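Local atomic coordinates of putative glycoside hydrolase (Parabacteroides distasonis ATCC 8503, PDB entry 3GYC), a protein that probably hydrolyses glycosidic bonds in carbohydrates, using a cellulase-like TIM-barrel domain. Residues 160-163 with 169-172; 59-64 with 121-126; 75-80 with 165-170; 153-158 with 302-307. All coordinates share one frame; numbering follows the deposited sequence.

Contact 1 of 4, residues 160-163 with 169-172; sequences NEWP and PFFA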
loop_
_atom_site.group_PDB
_atom_site.type_symbol
_atom_site.label_atom_id
_atom_site.label_comp_id
_atom_site.label_asym_id
_atom_site.label_seq_id
_atom_site.Cartn_x
_atom_site.Cartn_y
_atom_site.Cartn_z
ATOM N N ASN A 160 -6.053 -1.915 -4.196
ATOM C CA ASN A 160 -5.658 -2.138 -2.819
ATOM C C ASN A 160 -6.450 -3.257 -2.175
ATOM O O ASN A 160 -7.680 -3.229 -2.198
ATOM C CB ASN A 160 -5.907 -0.887 -1.992
ATOM C CG ASN A 160 -5.644 -1.103 -0.512
ATOM O OD1 ASN A 160 -4.477 -1.188 -0.077
ATOM N ND2 ASN A 160 -6.726 -1.175 0.283
ATOM N N GLU A 161 -5.750 -4.222 -1.569
ATOM C CA GLU A 161 -6.394 -5.292 -0.772
ATOM C C GLU A 161 -7.537 -5.984 -1.467
ATOM O O GLU A 161 -8.643 -6.181 -0.929
ATOM C CB GLU A 161 -6.790 -4.760 0.601
ATOM C CG GLU A 161 -5.529 -4.345 1.346
ATOM C CD GLU A 161 -5.743 -3.685 2.689
ATOM O OE1 GLU A 161 -6.873 -3.196 2.963
ATOM O OE2 GLU A 161 -4.733 -3.632 3.449
ATOM N N TRP A 162 -7.237 -6.376 -2.696
ATOM C CA TRP A 162 -8.169 -7.150 -3.498
ATOM C C TRP A 162 -8.530 -8.468 -2.793
ATOM O O TRP A 162 -7.655 -9.145 -2.258
ATOM C CB TRP A 162 -7.532 -7.450 -4.848
ATOM C CG TRP A 162 -8.414 -8.229 -5.832
ATOM C CD1 TRP A 162 -8.396 -9.564 -6.069
ATOM C CD2 TRP A 162 -9.408 -7.680 -6.708
ATOM N NE1 TRP A 162 -9.323 -9.890 -7.034
ATOM C CE2 TRP A 162 -9.959 -8.750 -7.439
ATOM C CE3 TRP A 162 -9.891 -6.384 -6.938
ATOM C CZ2 TRP A 162 -10.958 -8.565 -8.389
ATOM C CZ3 TRP A 162 -10.889 -6.200 -7.868
ATOM C CH2 TRP A 162 -11.424 -7.290 -8.582
ATOM N N PRO A 163 -9.816 -8.866 -2.827
ATOM C CA PRO A 163 -10.939 -8.189 -3.457
ATOM C C PRO A 163 -11.915 -7.612 -2.433
ATOM O O PRO A 163 -13.113 -7.749 -2.600
ATOM C CB PRO A 163 -11.593 -9.327 -4.244
ATOM C CG PRO A 163 -11.455 -10.488 -3.348
ATOM C CD PRO A 163 -10.144 -10.283 -2.590
ATOM N N PRO A 169 -16.145 -2.634 -4.761
ATOM C CA PRO A 169 -17.587 -2.941 -4.742
ATOM C C PRO A 169 -18.127 -3.340 -6.122
ATOM O O PRO A 169 -19.182 -4.002 -6.228
ATOM C CB PRO A 169 -18.205 -1.616 -4.282
ATOM C CG PRO A 169 -17.235 -0.590 -4.619
ATOM C CD PRO A 169 -15.894 -1.212 -4.483
ATOM N N PHE A 170 -17.441 -2.888 -7.166
ATOM C CA PHE A 170 -17.767 -3.244 -8.543
ATOM C C PHE A 170 -17.522 -4.731 -8.807
ATOM O O PHE A 170 -18.018 -5.276 -9.763
ATOM C CB PHE A 170 -16.952 -2.399 -9.540
ATOM C CG PHE A 170 -15.471 -2.284 -9.206
ATOM C CD1 PHE A 170 -14.570 -3.244 -9.624
ATOM C CD2 PHE A 170 -15.006 -1.202 -8.482
ATOM C CE1 PHE A 170 -13.240 -3.143 -9.327
ATOM C CE2 PHE A 170 -13.681 -1.083 -8.190
ATOM C CZ PHE A 170 -12.784 -2.058 -8.617
ATOM N N PHE A 171 -16.708 -5.374 -7.983
ATOM C CA PHE A 171 -16.445 -6.794 -8.128
ATOM C C PHE A 171 -17.329 -7.542 -7.145
ATOM O O PHE A 171 -17.991 -8.500 -7.511
ATOM C CB PHE A 171 -14.969 -7.094 -7.855
ATOM C CG PHE A 171 -14.646 -8.540 -7.852
ATOM C CD1 PHE A 171 -14.415 -9.203 -9.044
ATOM C CD2 PHE A 171 -14.583 -9.253 -6.666
ATOM C CE1 PHE A 171 -14.137 -10.551 -9.063
ATOM C CE2 PHE A 171 -14.299 -10.605 -6.668
ATOM C CZ PHE A 171 -14.079 -11.258 -7.870
ATOM N N ALA A 172 -17.327 -7.084 -5.896
ATOM C CA ALA A 172 -18.090 -7.713 -4.816
ATOM C C ALA A 172 -19.587 -7.777 -5.115
ATOM O O ALA A 172 -20.272 -8.731 -4.707
ATOM C CB ALA A 172 -17.819 -6.977 -3.502
#
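Trp-162 donates its indole N-H, through NE1, to OG of Ser-188 on helix 186-200, and that bond fixes one edge of a ring whose six-membered half runs into Phe-171. The two rings meet obliquely: their planes stand 49° apart and the centroids are 4.6 Å from each other. CZ2 of Trp-162 lies 3.6 Å above the Phe-171 ring, offset from its middle toward the rim. The closest approach is made by the neighbouring atom, with Trp-162 CH2 3.5 Å from Phe-171 CG. On Phe-171 a chi1 of 174° turns CG opposite the backbone N, which carries the ring off the helix and across the end of the indole.

Pro-163 completes this cluster. The peptide bond before it is cis, and its CB sits 3.5 Å above the plane of the Trp-162 ring, near the rim. The same CB reaches Phe-171 CD2 at 3.8 Å, so one methylene packs against both aromatic rings. Phe-170, one residue earlier on the helix, crosses obliquely, its CE1 near the plane at the edge of the indole and 4.1 Å from Trp-162 CZ3. Replacing Phe-171 with alanine removes the ring, and Trp-162 CZ2 and CH2 would probably lose their main apolar partner on helix 169-172, as would Pro-163 CB.

No hydrogen bond joins the two segments; Trp-191 adds a further ring against both Trp-162 and Phe-171. Asn-160 and Glu-161 follow the fourth strand of the barrel, consistent with the Asn-Glu pair found there in glycoside hydrolases of clan GH-A.

Contact 2 of 4, residues 59-64 with 121-126; sequences YPHLIA and DEVCLK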
loop_
_atom_site.group_PDB
_atom_site.type_symbol
_atom_site.label_atom_id
_atom_site.label_comp_id
_atom_site.label_asym_id
_atom_site.label_seq_id
_atom_site.Cartn_x
_atom_site.Cartn_y
_atom_site.Cartn_z
ATOM N N TYR A 59 -6.462 7.441 -8.473
ATOM C CA TYR A 59 -7.886 7.781 -8.762
ATOM C C TYR A 59 -8.192 7.571 -10.257
ATOM O O TYR A 59 -8.733 8.477 -10.930
ATOM C CB TYR A 59 -8.169 9.229 -8.410
ATOM C CG TYR A 59 -7.996 9.663 -6.968
ATOM C CD1 TYR A 59 -6.760 10.017 -6.462
ATOM C CD2 TYR A 59 -9.110 9.812 -6.126
ATOM C CE1 TYR A 59 -6.620 10.468 -5.142
ATOM C CE2 TYR A 59 -8.978 10.243 -4.808
ATOM C CZ TYR A 59 -7.737 10.590 -4.323
ATOM O OH TYR A 59 -7.600 11.043 -3.022
ATOM N N PRO A 60 -7.868 6.381 -10.790
ATOM C CA PRO A 60 -8.030 6.101 -12.247
ATOM C C PRO A 60 -9.464 6.232 -12.723
ATOM O O PRO A 60 -9.730 6.701 -13.827
ATOM C CB PRO A 60 -7.599 4.640 -12.374
ATOM C CG PRO A 60 -7.845 4.042 -11.019
ATOM C CD PRO A 60 -7.789 5.162 -9.983
ATOM N N HIS A 61 -10.386 5.784 -11.891
ATOM C CA HIS A 61 -11.813 5.900 -12.164
ATOM C C HIS A 61 -12.282 7.347 -12.389
ATOM O O HIS A 61 -13.111 7.610 -13.282
ATOM C CB HIS A 61 -12.626 5.179 -11.066
ATOM C CG HIS A 61 -12.471 5.745 -9.693
ATOM N ND1 HIS A 61 -11.251 5.823 -9.041
ATOM C CD2 HIS A 61 -13.398 6.174 -8.806
ATOM C CE1 HIS A 61 -11.445 6.328 -7.838
ATOM N NE2 HIS A 61 -12.734 6.541 -7.664
ATOM N N LEU A 62 -11.756 8.278 -11.618
ATOM C CA LEU A 62 -12.083 9.681 -11.747
ATOM C C LEU A 62 -11.391 10.274 -12.972
ATOM O O LEU A 62 -12.015 11.011 -13.756
ATOM C CB LEU A 62 -11.723 10.448 -10.472
ATOM C CG LEU A 62 -12.413 9.983 -9.177
ATOM C CD1 LEU A 62 -12.111 10.946 -8.032
ATOM C CD2 LEU A 62 -13.943 9.788 -9.381
ATOM N N ILE A 63 -10.107 9.942 -13.172
ATOM C CA ILE A 63 -9.389 10.467 -14.323
ATOM C C ILE A 63 -10.028 9.978 -15.631
ATOM O O ILE A 63 -10.108 10.753 -16.580
ATOM C CB ILE A 63 -7.884 10.109 -14.311
ATOM C CG1 ILE A 63 -7.171 10.914 -13.219
ATOM C CG2 ILE A 63 -7.278 10.357 -15.713
ATOM C CD1 ILE A 63 -5.687 10.644 -13.060
ATOM N N ALA A 64 -10.535 8.739 -15.659
ATOM C CA ALA A 64 -11.120 8.179 -16.865
ATOM C C ALA A 64 -12.485 8.779 -17.159
ATOM O O ALA A 64 -12.907 8.821 -18.324
ATOM C CB ALA A 64 -11.185 6.638 -16.798
ATOM N N ASP A 121 -21.380 10.467 -7.025
ATOM C CA ASP A 121 -22.024 9.704 -8.094
ATOM C C ASP A 121 -21.493 8.274 -8.213
ATOM O O ASP A 121 -21.869 7.546 -9.127
ATOM C CB ASP A 121 -21.844 10.443 -9.397
ATOM C CG ASP A 121 -22.444 11.819 -9.349
ATOM O OD1 ASP A 121 -23.595 11.958 -8.904
ATOM O OD2 ASP A 121 -21.769 12.769 -9.779
ATOM N N GLU A 122 -20.619 7.887 -7.303
ATOM C CA GLU A 122 -20.078 6.548 -7.221
ATOM C C GLU A 122 -19.690 5.999 -8.593
ATOM O O GLU A 122 -20.125 4.912 -8.978
ATOM C CB GLU A 122 -21.100 5.632 -6.525
ATOM C CG GLU A 122 -21.416 6.106 -5.114
ATOM C CD GLU A 122 -22.169 5.093 -4.275
ATOM O OE1 GLU A 122 -22.844 4.194 -4.834
ATOM O OE2 GLU A 122 -22.106 5.228 -3.021
ATOM N N VAL A 123 -18.823 6.725 -9.296
ATOM C CA VAL A 123 -18.468 6.320 -10.662
ATOM C C VAL A 123 -17.706 4.975 -10.770
ATOM O O VAL A 123 -17.798 4.282 -11.800
ATOM C CB VAL A 123 -17.772 7.456 -11.477
ATOM C CG1 VAL A 123 -18.684 8.683 -11.556
ATOM C CG2 VAL A 123 -16.398 7.783 -10.956
ATOM N N CYS A 124 -17.066 4.548 -9.693
ATOM C CA CYS A 124 -16.325 3.290 -9.749
ATOM C C CYS A 124 -17.197 2.061 -9.928
ATOM O O CYS A 124 -16.699 1.050 -10.381
ATOM C CB CYS A 124 -15.453 3.085 -8.511
ATOM S SG CYS A 124 -16.430 2.911 -7.018
ATOM N N LEU A 125 -18.483 2.144 -9.581
ATOM C CA LEU A 125 -19.388 1.002 -9.699
ATOM C C LEU A 125 -19.596 0.573 -11.170
ATOM O O LEU A 125 -20.024 -0.541 -11.437
ATOM C CB LEU A 125 -20.737 1.297 -9.014
ATOM C CG LEU A 125 -20.661 1.622 -7.513
ATOM C CD1 LEU A 125 -22.013 2.032 -6.972
ATOM C CD2 LEU A 125 -20.054 0.463 -6.701
ATOM N N LYS A 126 -19.258 1.450 -12.114
ATOM C CA LYS A 126 -19.382 1.157 -13.543
ATOM C C LYS A 126 -18.322 0.169 -14.043
ATOM O O LYS A 126 -18.492 -0.466 -15.072
ATOM C CB LYS A 126 -19.197 2.428 -14.348
ATOM C CG LYS A 126 -20.131 3.527 -14.004
ATOM C CD LYS A 126 -19.972 4.614 -15.006
ATOM C CE LYS A 126 -20.662 5.862 -14.572
ATOM N NZ LYS A 126 -20.601 6.810 -15.696
#
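His-61 and Leu-62 on one side, Val-123 and Cys-124 on the other, meet by van der Waals packing, with no hydrogen bond across the contact. Its shortest contact is between methyl groups, Leu-62 CD2 lying 3.5 Å from Val-123 CG2. That same valine methyl approaches the imidazole, 4.0 Å from His-61 CD2. Cys-124 uses its CB rather than its sulfur, placing the methylene 3.7 Å from His-61 CD2. The SG of Cys-124 lies obliquely, 5.5 Å from the centroid of the His-61 ring and 43° from its normal. A chi1 of 63° swings the imidazole of His-61 toward the 3-10 turn 123-126, and within its own helix Leu-62 CG lies over one ring face, 3.8 Å above the plane.

These are neighbouring connections of the barrel: helix 60-65 follows strand 53-57, the second of the eight, while the turn 123-126 follows strand 109-113, the third. The contact therefore links two successive beta-to-alpha loops, and Trp-71 of the small antiparallel sheet touches both Leu-62 and Val-123.

Polar groups act round the apolar patch. His-61 NE2 is hydrogen-bonded to the carbonyl oxygen of Arg-117, which limits rotation of the ring. Helix 60-65 begins with Tyr-59 at its N-cap position, whose O accepts from Ile-63 N at 3.0 Å. One salt bridge, Lys-126 NZ to Glu-65 OE2, joins the same two elements; another, Glu-122 OE2 to Lys-74 NZ, ties the turn to the residue after strand 71-73.

Contact 3 of 4, residues 75-80 with 165-170; sequences EVWNQQ and DSWAPF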
loop_
_atom_site.group_PDB
_atom_site.type_symbol
_atom_site.label_atom_id
_atom_site.label_comp_id
_atom_site.label_asym_id
_atom_site.label_seq_id
_atom_site.Cartn_x
_atom_site.Cartn_y
_atom_site.Cartn_z
ATOM N N GLU A 75 -16.617 10.537 2.806
ATOM C CA GLU A 75 -15.534 9.980 3.631
ATOM C C GLU A 75 -15.668 8.465 3.833
ATOM O O GLU A 75 -16.776 7.900 3.809
ATOM C CB GLU A 75 -15.418 10.723 5.002
ATOM C CG GLU A 75 -16.534 10.454 6.038
ATOM C CD GLU A 75 -17.847 11.214 5.810
ATOM O OE1 GLU A 75 -18.004 11.948 4.787
ATOM O OE2 GLU A 75 -18.736 11.097 6.690
ATOM N N VAL A 76 -14.522 7.815 3.974
ATOM C CA VAL A 76 -14.471 6.393 4.285
ATOM C C VAL A 76 -14.663 6.198 5.796
ATOM O O VAL A 76 -15.312 5.245 6.247
ATOM C CB VAL A 76 -13.113 5.766 3.899
ATOM C CG1 VAL A 76 -13.247 4.245 3.903
ATOM C CG2 VAL A 76 -12.642 6.251 2.521
ATOM N N TRP A 77 -14.140 7.143 6.572
ATOM C CA TRP A 77 -14.156 7.069 8.050
ATOM C C TRP A 77 -13.928 8.445 8.644
ATOM O O TRP A 77 -13.493 9.375 7.960
ATOM C CB TRP A 77 -12.991 6.187 8.552
ATOM C CG TRP A 77 -11.713 6.395 7.794
ATOM C CD1 TRP A 77 -11.007 7.553 7.638
ATOM C CD2 TRP A 77 -10.981 5.387 7.085
ATOM N NE1 TRP A 77 -9.893 7.327 6.865
ATOM C CE2 TRP A 77 -9.869 6.017 6.485
ATOM C CE3 TRP A 77 -11.180 4.030 6.868
ATOM C CZ2 TRP A 77 -8.937 5.312 5.698
ATOM C CZ3 TRP A 77 -10.261 3.339 6.096
ATOM C CH2 TRP A 77 -9.154 3.980 5.522
ATOM N N ASN A 78 -14.218 8.581 9.918
ATOM C CA ASN A 78 -13.844 9.783 10.614
ATOM C C ASN A 78 -12.911 9.430 11.787
ATOM O O ASN A 78 -12.467 10.295 12.517
ATOM C CB ASN A 78 -15.070 10.610 11.021
ATOM C CG ASN A 78 -15.937 9.935 12.059
ATOM O OD1 ASN A 78 -15.534 9.009 12.751
ATOM N ND2 ASN A 78 -17.134 10.446 12.200
ATOM N N GLN A 79 -12.616 8.149 11.951
ATOM C CA GLN A 79 -11.764 7.702 13.057
ATOM C C GLN A 79 -10.276 7.611 12.722
ATOM O O GLN A 79 -9.453 7.542 13.632
ATOM C CB GLN A 79 -12.268 6.335 13.526
ATOM C CG GLN A 79 -13.611 6.448 14.105
ATOM C CD GLN A 79 -13.564 7.260 15.369
ATOM O OE1 GLN A 79 -12.803 6.934 16.275
ATOM N NE2 GLN A 79 -14.409 8.264 15.467
ATOM N N GLN A 80 -9.927 7.631 11.437
ATOM C CA GLN A 80 -8.501 7.541 11.027
ATOM C C GLN A 80 -7.992 8.816 10.399
ATOM O O GLN A 80 -8.792 9.628 9.898
ATOM C CB GLN A 80 -8.289 6.390 10.050
ATOM C CG GLN A 80 -8.894 5.109 10.444
ATOM C CD GLN A 80 -8.400 4.596 11.796
ATOM O OE1 GLN A 80 -7.295 4.902 12.206
ATOM N NE2 GLN A 80 -9.240 3.841 12.489
ATOM N N ASP A 165 -14.622 -5.680 -0.427
ATOM C CA ASP A 165 -15.723 -4.844 -0.937
ATOM C C ASP A 165 -15.634 -3.341 -0.614
ATOM O O ASP A 165 -16.300 -2.543 -1.264
ATOM C CB ASP A 165 -17.104 -5.413 -0.580
ATOM C CG ASP A 165 -17.321 -5.587 0.908
ATOM O OD1 ASP A 165 -16.530 -5.061 1.716
ATOM O OD2 ASP A 165 -18.317 -6.270 1.269
ATOM N N SER A 166 -14.843 -2.949 0.379
ATOM C CA SER A 166 -14.643 -1.525 0.656
ATOM C C SER A 166 -13.965 -0.848 -0.519
ATOM O O SER A 166 -14.219 0.321 -0.791
ATOM C CB SER A 166 -13.717 -1.293 1.859
ATOM O OG SER A 166 -14.266 -1.837 3.038
ATOM N N TRP A 167 -13.079 -1.574 -1.191
ATOM C CA TRP A 167 -12.298 -0.978 -2.281
ATOM C C TRP A 167 -12.784 -1.422 -3.660
ATOM O O TRP A 167 -12.703 -0.648 -4.619
ATOM C CB TRP A 167 -10.801 -1.303 -2.103
ATOM C CG TRP A 167 -10.411 -1.309 -0.660
ATOM C CD1 TRP A 167 -9.976 -2.368 0.043
ATOM C CD2 TRP A 167 -10.524 -0.221 0.275
ATOM N NE1 TRP A 167 -9.765 -2.022 1.350
ATOM C CE2 TRP A 167 -10.112 -0.710 1.525
ATOM C CE3 TRP A 167 -10.918 1.126 0.168
ATOM C CZ2 TRP A 167 -10.082 0.091 2.665
ATOM C CZ3 TRP A 167 -10.897 1.917 1.312
ATOM C CH2 TRP A 167 -10.470 1.395 2.536
ATOM N N ALA A 168 -13.305 -2.648 -3.755
ATOM C CA ALA A 168 -13.766 -3.211 -5.037
ATOM C C ALA A 168 -15.250 -3.620 -4.962
ATOM O O ALA A 168 -15.588 -4.814 -5.070
ATOM C CB ALA A 168 -12.895 -4.393 -5.433
ATOM N N PRO A 169 -16.145 -2.634 -4.761
ATOM C CA PRO A 169 -17.587 -2.941 -4.742
ATOM C C PRO A 169 -18.127 -3.340 -6.122
ATOM O O PRO A 169 -19.182 -4.002 -6.228
ATOM C CB PRO A 169 -18.205 -1.616 -4.282
ATOM C CG PRO A 169 -17.235 -0.590 -4.619
ATOM C CD PRO A 169 -15.894 -1.212 -4.483
ATOM N N PHE A 170 -17.441 -2.888 -7.166
ATOM C CA PHE A 170 -17.767 -3.244 -8.543
ATOM C C PHE A 170 -17.522 -4.731 -8.807
ATOM O O PHE A 170 -18.018 -5.276 -9.763
ATOM C CB PHE A 170 -16.952 -2.399 -9.540
ATOM C CG PHE A 170 -15.471 -2.284 -9.206
ATOM C CD1 PHE A 170 -14.570 -3.244 -9.624
ATOM C CD2 PHE A 170 -15.006 -1.202 -8.482
ATOM C CE1 PHE A 170 -13.240 -3.143 -9.327
ATOM C CE2 PHE A 170 -13.681 -1.083 -8.190
ATOM C CZ PHE A 170 -12.784 -2.058 -8.617
#
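Trp-77 and Trp-167 meet at the ends of their six-membered rings, Trp-77 CZ3 lying 4.1 Å from Trp-167 CH2. The approach is at the edge of the Trp-167 ring, close to its plane, and the side chains cross at about a right angle. A chi1 of 40° sets Trp-77 CG between its backbone N and carbonyl carbon, bringing the ring end nearer to Trp-167. Each indole packs more closely on its own loop. Trp-167 has Ser-166 CB over its centre, 3.6 Å above the plane. Trp-77 is sandwiched: Val-76 CB lies 3.8 Å above one face, Gln-80 CB 3.7 Å above the opposite face.

Across the contact packing is looser. Val-76 CG1 comes no nearer to Trp-167 than 4.2 Å, at CZ3, and just 93 Å² is buried. Val-76 and Trp-77 remain partly exposed, whereas Trp-167 is buried. A 1,2-ethanediol, probably from the crystallisation liquor, lies about 3 Å from the Trp-167 side chain and may mark a pocket.

The contact joins two loops: 75-80 connects strands 71-73 and 88-90 of the antiparallel sheet, and Trp-167, edge-to-face with Trp-115, belongs to the loop leading from strand 153-157 to helix 169-172.

Contact 4 of 4, residues 153-158 with 302-307; sequences ILYVDL and VTTECW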
loop_
_atom_site.group_PDB
_atom_site.type_symbol
_atom_site.label_atom_id
_atom_site.label_comp_id
_atom_site.label_asym_id
_atom_site.label_seq_id
_atom_site.Cartn_x
_atom_site.Cartn_y
_atom_site.Cartn_z
ATOM N N ILE A 153 6.973 5.797 -12.678
ATOM C CA ILE A 153 6.094 4.810 -12.137
ATOM C C ILE A 153 6.862 3.495 -11.984
ATOM O O ILE A 153 7.501 3.010 -12.922
ATOM C CB ILE A 153 4.836 4.613 -13.023
ATOM C CG1 ILE A 153 4.074 5.946 -13.162
ATOM C CG2 ILE A 153 3.982 3.468 -12.467
ATOM C CD1 ILE A 153 3.759 6.703 -11.865
ATOM N N LEU A 154 6.770 2.945 -10.784
ATOM C CA LEU A 154 7.501 1.745 -10.398
ATOM C C LEU A 154 6.704 0.479 -10.709
ATOM O O LEU A 154 7.227 -0.505 -11.212
ATOM C CB LEU A 154 7.759 1.851 -8.901
ATOM C CG LEU A 154 8.659 0.875 -8.231
ATOM C CD1 LEU A 154 10.070 0.987 -8.852
ATOM C CD2 LEU A 154 8.600 1.208 -6.702
ATOM N N TYR A 155 5.426 0.530 -10.400
ATOM C CA TYR A 155 4.525 -0.579 -10.621
ATOM C C TYR A 155 3.108 -0.066 -10.621
ATOM O O TYR A 155 2.846 1.043 -10.176
ATOM C CB TYR A 155 4.685 -1.676 -9.546
ATOM C CG TYR A 155 4.279 -1.316 -8.126
ATOM C CD1 TYR A 155 2.955 -1.375 -7.745
ATOM C CD2 TYR A 155 5.214 -0.942 -7.160
ATOM C CE1 TYR A 155 2.552 -1.069 -6.438
ATOM C CE2 TYR A 155 4.810 -0.597 -5.851
ATOM C CZ TYR A 155 3.487 -0.692 -5.502
ATOM O OH TYR A 155 3.026 -0.424 -4.251
ATOM N N VAL A 156 2.183 -0.903 -11.107
ATOM C CA VAL A 156 0.780 -0.552 -11.125
ATOM C C VAL A 156 0.026 -1.682 -10.491
ATOM O O VAL A 156 0.053 -2.815 -10.994
ATOM C CB VAL A 156 0.244 -0.301 -12.565
ATOM C CG1 VAL A 156 -1.304 -0.047 -12.558
ATOM C CG2 VAL A 156 1.024 0.835 -13.205
ATOM N N ASP A 157 -0.700 -1.340 -9.439
ATOM C CA ASP A 157 -1.557 -2.255 -8.661
ATOM C C ASP A 157 -2.998 -1.883 -8.965
ATOM O O ASP A 157 -3.420 -0.757 -8.681
ATOM C CB ASP A 157 -1.216 -2.104 -7.168
ATOM C CG ASP A 157 -2.276 -2.696 -6.223
ATOM O OD1 ASP A 157 -3.128 -3.538 -6.640
ATOM O OD2 ASP A 157 -2.247 -2.277 -5.033
ATOM N N LEU A 158 -3.770 -2.825 -9.483
ATOM C CA LEU A 158 -5.144 -2.514 -9.901
ATOM C C LEU A 158 -6.134 -2.345 -8.791
ATOM O O LEU A 158 -7.227 -1.844 -9.040
ATOM C CB LEU A 158 -5.674 -3.515 -10.960
ATOM C CG LEU A 158 -5.220 -3.196 -12.393
ATOM C CD1 LEU A 158 -3.731 -3.293 -12.527
ATOM C CD2 LEU A 158 -5.894 -4.127 -13.425
ATOM N N VAL A 302 6.876 -6.465 -2.260
ATOM C CA VAL A 302 6.787 -5.103 -1.772
ATOM C C VAL A 302 5.787 -5.129 -0.606
ATOM O O VAL A 302 4.789 -5.823 -0.667
ATOM C CB VAL A 302 6.302 -4.053 -2.863
ATOM C CG1 VAL A 302 6.075 -2.662 -2.208
ATOM C CG2 VAL A 302 7.292 -3.940 -4.030
ATOM N N THR A 303 6.050 -4.384 0.461
ATOM C CA THR A 303 5.104 -4.240 1.563
ATOM C C THR A 303 5.042 -2.753 1.891
ATOM O O THR A 303 6.078 -2.137 2.157
ATOM C CB THR A 303 5.470 -5.115 2.823
ATOM O OG1 THR A 303 5.289 -6.513 2.532
ATOM C CG2 THR A 303 4.566 -4.748 4.041
ATOM N N THR A 304 3.837 -2.149 1.816
ATOM C CA THR A 304 3.645 -0.734 2.132
ATOM C C THR A 304 2.711 -0.533 3.326
ATOM O O THR A 304 2.567 0.583 3.812
ATOM C CB THR A 304 3.079 0.059 0.917
ATOM O OG1 THR A 304 1.764 -0.416 0.600
ATOM C CG2 THR A 304 4.024 -0.066 -0.310
ATOM N N GLU A 305 2.110 -1.620 3.831
ATOM C CA GLU A 305 1.218 -1.560 4.967
ATOM C C GLU A 305 1.690 -2.624 5.972
ATOM O O GLU A 305 1.630 -3.805 5.711
ATOM C CB GLU A 305 -0.224 -1.757 4.506
ATOM C CG GLU A 305 -0.685 -0.724 3.433
ATOM C CD GLU A 305 -2.227 -0.578 3.391
ATOM O OE1 GLU A 305 -2.833 -0.516 4.476
ATOM O OE2 GLU A 305 -2.834 -0.482 2.296
ATOM N N CYS A 306 2.187 -2.140 7.105
ATOM C CA CYS A 306 2.945 -2.925 8.037
ATOM C C CYS A 306 3.337 -1.992 9.183
ATOM O O CYS A 306 3.021 -0.787 9.110
ATOM C CB CYS A 306 4.206 -3.363 7.294
ATOM S SG CYS A 306 4.989 -1.888 6.482
ATOM N N TRP A 307 3.966 -2.489 10.260
ATOM C CA TRP A 307 4.223 -3.902 10.535
ATOM C C TRP A 307 3.593 -4.310 11.863
ATOM O O TRP A 307 3.585 -5.497 12.192
ATOM C CB TRP A 307 5.737 -4.219 10.679
ATOM C CG TRP A 307 6.594 -4.010 9.445
ATOM C CD1 TRP A 307 7.350 -2.934 9.177
ATOM C CD2 TRP A 307 6.782 -4.918 8.359
ATOM N NE1 TRP A 307 7.973 -3.075 7.967
ATOM C CE2 TRP A 307 7.655 -4.297 7.454
ATOM C CE3 TRP A 307 6.290 -6.191 8.061
ATOM C CZ2 TRP A 307 8.038 -4.887 6.269
ATOM C CZ3 TRP A 307 6.673 -6.782 6.889
ATOM C CH2 TRP A 307 7.538 -6.125 6.003
#
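Tyr-155 and Thr-304 are brought together by two similar first torsions. In Tyr-155, chi1 of 67° places CG between the backbone N and the carbonyl carbon and sends the phenol inward; in Thr-304, chi1 of 65° puts OG1 in the equivalent place and turns the methyl CG2 toward Tyr-155. The setting is the interior of a TIM barrel, where strand 153-157 is the fourth strand and 301-303 the seventh. These strands are not sheet neighbours: their nearest CA atoms, of Tyr-155 and Val-302, are 10.2 Å apart, and the phenol spans the gap between them.

The two side chains come from opposite directions, and Tyr-155 OH stops 4.1 Å from Thr-304 CG2, a van der Waals contact and not a hydrogen bond. The polar branch of Thr-304 is engaged elsewhere, OG1 bonding to OE2 of Glu-232 on strand 231-232. Val-302 adds its CG1 methyl at 4.3 Å from Tyr-155 OH, reached obliquely to the ring. All three residues are buried, yet only 91 Å² is shared, so this is a light touch across the core. On its own strand the ring of Tyr-155 has Asp-157 CB at its edge, in plane, and on the far strand Val-302 CG1 lies 4.4 Å from Tyr-155 CE2.

Overall arrangement
Contact 4 is the deepest, its centre about 5 Å from the centre of the chain, and crosses the barrel interior; the centres of contacts 1, 2 and 3 lie about 14, 20 and 15 Å from that point, among the loops that follow the strands. Contacts 1 and 3 both draw on the chain leading into helix 169-172, and Phe-170 CD2 also touches Cys-124 O of contact 2. Aromatic rings dominate contacts 1 and 3, contact 2 rests on aliphatic groups and an imidazole, and contact 4 on one phenol against two methyl groups. Contact 3 is only partly buried. Contacts 1 and 4 converge where Asn-160 and Glu-305 both reach Arg-55, consistent with an active-site end of the barrel.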